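Local coordinates for uncharacterized protein (Enterococcus faecalis, PDB 3B48) that probably passes phosphoryl groups from phosphoenolpyruvate, by way of a histidine relay, toward dihydroxyacetone as the DhaM component of a dihydroxyacetone kinase complex, at residues Met52-Thr57 / Val77-Leu82; Glu81-Met86 / Lys93-Val98. One frame throughout, in Å; residues are numbered along the deposited sequence. Where two conformers were deposited one is given.

Contact 1. Residues Met52-Thr57 / Val77-Leu82; sequences MKIIDT and VLSSEL
I54 meets S79 and S80 through a single methyl. Its CD1 lies 3.7 Å from the carbonyl oxygen S79 O and equally close to the backbone of the next residue, with 3.7 Å between I54 CD1 and S80 CA. The hydroxyl of S80 is near the same methyl, S80 OG at 3.9 Å from I54 CD1, so the contact is van der Waals packing of an apolar tip against a small-residue patch of helix. The reach comes from an extended isoleucine: CG1 lies anti to the carbonyl carbon and CD1 continues outward (chi2 176°). I54 CA and S80 CA are 7.5 Å apart, a spacing consistent with the small side chain of the serine. Helices 51-60 and 75-84 lie side by side on the parallel sheet of this alpha/beta fold, that of the mannose-type PTS IIA family, and both I54 and S80 also pack on V11 of strand 6-11. I54 reaches L9 of the same strand as well. S80 OG, though buried, is satisfied within its own helix by A76 O. Farther out, W134 of the second subunit packs on V77 and S80, and I55, next to I54 on helix 51-60, rests on A83.

Contact 2. Residues Glu81-Met86 / Lys93-Val98; sequences ELAFDM and KHYHLV
F84 and Y95 form the aromatic part of this interface. Their ring centroids are 5.7 Å apart and their planes are inclined at 55°, an oblique pairing in which F84 CD1 comes to 3.6 Å from Y95 CD2. That tyrosine carbon lies at the edge of the phenylalanine ring, whereas F84 CA sits over one face of the tyrosine ring, displaced toward its rim. Y95 CG is anti to the backbone N (chi1 -174°), which carries the ring from the strand toward the helix, and F84 CB packs 3.8 Å from Y95 CE2. Aliphatic contacts flank the rings. A83 CB touches the phenol end, 3.5 Å from Y95 OH, while L97 makes a looser approach to the first turn of the segment, its CD2 4.5 Å from E81 N. The polar groups have partners elsewhere: Y95 OH is hydrogen-bonded to S80 O, and E81 OE2 to W134 NE1 of the second subunit, whose tryptophan also packs on L97. Y95 and L97, alternate residues of strand 95-97, thus turn toward helix 75-84, the connecting helix of a beta-alpha-beta crossover that leads from strand 66-71 to the adjacent parallel strand 95-97 in this alpha/beta fold.

Overall arrangement
After strand 6-11 and strand 35-38, the chain enters helix 51-60, runs through the sheet as strand 66-71 and returns along helix 75-84; contact 1 closes this excursion by joining the two helices across 19 intervening residues. The chain then passes through the short helix 89-92 into strand 95-97, and contact 2 closes that smaller loop. The loops follow one another rather than nest, sharing E81 and L82 on helix 75-84, and their centres are about 8 Å apart. The two contacts meet, with I54 CG2 3.6 Å from Y95 OH. Together they tie the neighbouring helices 51-60 and 75-84 to each other and to strand 95-97; helix 75-84 and strand 95-97 also meet the second subunit.

Contact 1. Residues Met52-Thr57 / Val77-Leu82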
# COMPACT_ATOMS: atom_id res chain seq x y z
N MSE B 52 -21.07 0.62 0.26
CA MSE B 52 -21.92 1.80 0.30
C MSE B 52 -21.13 3.11 0.49
O MSE B 52 -21.60 4.17 0.17
CB MSE B 52 -22.99 1.62 1.37
CG MSE B 52 -24.33 2.32 1.07
SE MSE B 52 -25.21 1.62 -0.54
CE MSE B 52 -25.53 -0.21 0.04
N LYS B 53 -19.89 3.01 0.96
CA LYS B 53 -19.00 4.20 1.03
C LYS B 53 -18.59 4.72 -0.35
O LYS B 53 -18.62 5.92 -0.59
CB LYS B 53 -17.77 3.92 1.93
CG LYS B 53 -18.19 3.65 3.38
CD LYS B 53 -17.01 3.33 4.27
CE LYS B 53 -16.57 4.55 5.06
NZ LYS B 53 -15.31 4.25 5.79
N ILE B 54 -18.28 3.77 -1.23
CA ILE B 54 -18.01 3.99 -2.64
C ILE B 54 -19.25 4.54 -3.36
O ILE B 54 -19.18 5.60 -3.98
CB ILE B 54 -17.53 2.68 -3.35
CG1 ILE B 54 -16.39 2.02 -2.55
CG2 ILE B 54 -17.11 2.96 -4.77
CD1 ILE B 54 -15.87 0.65 -3.07
N ILE B 55 -20.40 3.83 -3.23
CA ILE B 55 -21.65 4.25 -3.85
C ILE B 55 -22.02 5.68 -3.44
O ILE B 55 -22.21 6.53 -4.30
CB ILE B 55 -22.87 3.29 -3.54
CG1 ILE B 55 -22.57 1.80 -3.81
CG2 ILE B 55 -24.16 3.74 -4.29
CD1 ILE B 55 -22.17 1.50 -5.19
N ASP B 56 -22.17 5.93 -2.14
CA ASP B 56 -22.44 7.28 -1.65
C ASP B 56 -21.43 8.32 -2.17
O ASP B 56 -21.82 9.39 -2.61
CB ASP B 56 -22.46 7.30 -0.13
CG ASP B 56 -23.67 6.61 0.47
OD1 ASP B 56 -24.76 6.57 -0.16
OD2 ASP B 56 -23.52 6.10 1.61
N THR B 57 -20.13 8.00 -2.13
CA THR B 57 -19.10 8.90 -2.66
C THR B 57 -19.34 9.25 -4.12
O THR B 57 -19.38 10.43 -4.47
CB THR B 57 -17.70 8.30 -2.43
OG1 THR B 57 -17.49 8.12 -1.02
CG2 THR B 57 -16.65 9.21 -2.99
N VAL B 77 -11.58 -5.66 -1.90
CA VAL B 77 -11.63 -6.01 -3.31
C VAL B 77 -13.06 -6.35 -3.71
O VAL B 77 -13.58 -5.81 -4.70
CB VAL B 77 -10.65 -7.21 -3.64
CG1 VAL B 77 -10.82 -7.73 -5.07
CG2 VAL B 77 -9.20 -6.76 -3.42
N LEU B 78 -13.69 -7.23 -2.92
CA LEU B 78 -15.08 -7.60 -3.12
C LEU B 78 -16.01 -6.37 -3.08
O LEU B 78 -16.87 -6.21 -3.97
CB LEU B 78 -15.53 -8.66 -2.11
CG LEU B 78 -16.99 -9.11 -2.31
CD1 LEU B 78 -17.17 -9.89 -3.63
CD2 LEU B 78 -17.50 -9.94 -1.14
N SER B 79 -15.83 -5.51 -2.08
CA SER B 79 -16.64 -4.28 -1.92
C SER B 79 -16.53 -3.32 -3.12
O SER B 79 -17.50 -2.66 -3.50
CB SER B 79 -16.29 -3.58 -0.60
OG SER B 79 -16.60 -2.20 -0.63
N SER B 80 -15.33 -3.24 -3.70
CA SER B 80 -15.10 -2.49 -4.94
C SER B 80 -15.80 -3.08 -6.17
O SER B 80 -16.20 -2.33 -7.07
CB SER B 80 -13.61 -2.44 -5.22
OG SER B 80 -13.00 -1.66 -4.24
N GLU B 81 -15.92 -4.41 -6.21
CA GLU B 81 -16.58 -5.11 -7.32
C GLU B 81 -18.10 -5.05 -7.19
O GLU B 81 -18.79 -4.85 -8.19
CB GLU B 81 -16.12 -6.58 -7.46
CG GLU B 81 -14.61 -6.74 -7.72
CD GLU B 81 -14.05 -8.17 -7.50
OE1 GLU B 81 -14.71 -9.06 -6.93
OE2 GLU B 81 -12.90 -8.38 -7.91
N LEU B 82 -18.60 -5.25 -5.97
CA LEU B 82 -20.05 -5.20 -5.70
C LEU B 82 -20.66 -3.81 -5.87
O LEU B 82 -21.84 -3.69 -6.21
CB LEU B 82 -20.37 -5.71 -4.30
CG LEU B 82 -20.03 -7.14 -3.86
CD1 LEU B 82 -20.24 -7.25 -2.36
CD2 LEU B 82 -20.86 -8.20 -4.60

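Contact 2. Residues Glu81-Met86 / Lys93-Val98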
# COMPACT_ATOMS: atom_id res chain seq x y z
N GLU B 81 -15.92 -4.41 -6.21
CA GLU B 81 -16.58 -5.11 -7.32
C GLU B 81 -18.10 -5.05 -7.19
O GLU B 81 -18.79 -4.85 -8.19
CB GLU B 81 -16.12 -6.58 -7.46
CG GLU B 81 -14.61 -6.74 -7.72
CD GLU B 81 -14.05 -8.17 -7.50
OE1 GLU B 81 -14.71 -9.06 -6.93
OE2 GLU B 81 -12.90 -8.38 -7.91
N LEU B 82 -18.60 -5.25 -5.97
CA LEU B 82 -20.05 -5.20 -5.70
C LEU B 82 -20.66 -3.81 -5.87
O LEU B 82 -21.84 -3.69 -6.21
CB LEU B 82 -20.37 -5.71 -4.30
CG LEU B 82 -20.03 -7.14 -3.86
CD1 LEU B 82 -20.24 -7.25 -2.36
CD2 LEU B 82 -20.86 -8.20 -4.60
N ALA B 83 -19.86 -2.77 -5.65
CA ALA B 83 -20.30 -1.39 -5.80
C ALA B 83 -20.60 -1.08 -7.24
O ALA B 83 -21.58 -0.40 -7.53
CB ALA B 83 -19.23 -0.41 -5.25
N PHE B 84 -19.75 -1.57 -8.13
CA PHE B 84 -19.90 -1.39 -9.56
C PHE B 84 -21.28 -1.83 -10.05
O PHE B 84 -22.04 -1.04 -10.61
CB PHE B 84 -18.79 -2.13 -10.32
CG PHE B 84 -18.96 -2.12 -11.81
CD1 PHE B 84 -18.53 -1.03 -12.56
CD2 PHE B 84 -19.56 -3.20 -12.47
CE1 PHE B 84 -18.68 -1.04 -13.96
CE2 PHE B 84 -19.74 -3.19 -13.85
CZ PHE B 84 -19.29 -2.12 -14.59
N ASP B 85 -21.60 -3.10 -9.81
CA ASP B 85 -22.91 -3.66 -10.14
C ASP B 85 -24.13 -2.92 -9.54
O ASP B 85 -25.26 -3.15 -9.98
CB ASP B 85 -22.93 -5.15 -9.80
CG ASP B 85 -21.95 -5.97 -10.66
OD1 ASP B 85 -21.75 -5.62 -11.86
OD2 ASP B 85 -21.40 -6.98 -10.15
N MSE B 86 -23.89 -2.04 -8.58
CA MSE B 86 -24.97 -1.27 -7.90
C MSE B 86 -25.26 0.09 -8.55
O MSE B 86 -26.29 0.73 -8.27
CB MSE B 86 -24.63 -1.05 -6.41
CG MSE B 86 -24.57 -2.32 -5.54
SE MSE B 86 -26.23 -3.33 -5.59
CE MSE B 86 -25.86 -4.66 -6.99
N LYS B 93 -19.73 3.68 -16.68
CA LYS B 93 -18.84 4.13 -17.76
C LYS B 93 -17.72 5.05 -17.22
O LYS B 93 -16.66 5.23 -17.84
CB LYS B 93 -19.67 4.81 -18.87
CG LYS B 93 -18.87 5.55 -19.94
CD LYS B 93 -19.60 5.63 -21.27
CE LYS B 93 -19.50 4.31 -22.04
NZ LYS B 93 -20.69 4.12 -22.92
N HIS B 94 -17.97 5.61 -16.03
CA HIS B 94 -17.00 6.44 -15.35
C HIS B 94 -16.34 5.77 -14.14
O HIS B 94 -15.64 6.44 -13.39
CB HIS B 94 -17.65 7.78 -14.98
CG HIS B 94 -18.13 8.54 -16.18
ND1 HIS B 94 -17.31 8.82 -17.25
CD2 HIS B 94 -19.35 9.05 -16.49
CE1 HIS B 94 -18.00 9.48 -18.17
NE2 HIS B 94 -19.23 9.63 -17.73
N TYR B 95 -16.54 4.46 -13.96
CA TYR B 95 -16.01 3.73 -12.80
C TYR B 95 -14.91 2.76 -13.23
O TYR B 95 -15.15 1.84 -14.04
CB TYR B 95 -17.14 2.98 -12.12
CG TYR B 95 -16.85 2.26 -10.81
CD1 TYR B 95 -17.33 2.79 -9.61
CD2 TYR B 95 -16.22 0.99 -10.76
CE1 TYR B 95 -17.14 2.14 -8.40
CE2 TYR B 95 -16.04 0.32 -9.53
CZ TYR B 95 -16.52 0.93 -8.37
OH TYR B 95 -16.41 0.37 -7.14
N HIS B 96 -13.71 2.96 -12.68
CA HIS B 96 -12.53 2.20 -13.12
C HIS B 96 -11.85 1.49 -11.96
O HIS B 96 -11.21 2.13 -11.10
CB HIS B 96 -11.49 3.09 -13.84
CG HIS B 96 -12.07 4.15 -14.74
ND1 HIS B 96 -12.33 3.95 -16.08
CD2 HIS B 96 -12.40 5.44 -14.49
CE1 HIS B 96 -12.81 5.05 -16.61
NE2 HIS B 96 -12.87 5.98 -15.67
N LEU B 97 -11.97 0.16 -11.96
CA LEU B 97 -11.27 -0.70 -11.03
C LEU B 97 -9.83 -0.81 -11.49
O LEU B 97 -9.54 -1.37 -12.56
CB LEU B 97 -11.88 -2.11 -11.03
CG LEU B 97 -13.28 -2.28 -10.48
CD1 LEU B 97 -13.83 -3.66 -10.85
CD2 LEU B 97 -13.32 -2.06 -8.97
N VAL B 98 -8.91 -0.29 -10.68
CA VAL B 98 -7.54 -0.20 -11.16
C VAL B 98 -6.78 -1.39 -10.63
O VAL B 98 -6.58 -1.53 -9.43
CB VAL B 98 -6.83 1.12 -10.79
CG1 VAL B 98 -5.60 1.35 -11.70
CG2 VAL B 98 -7.77 2.30 -10.89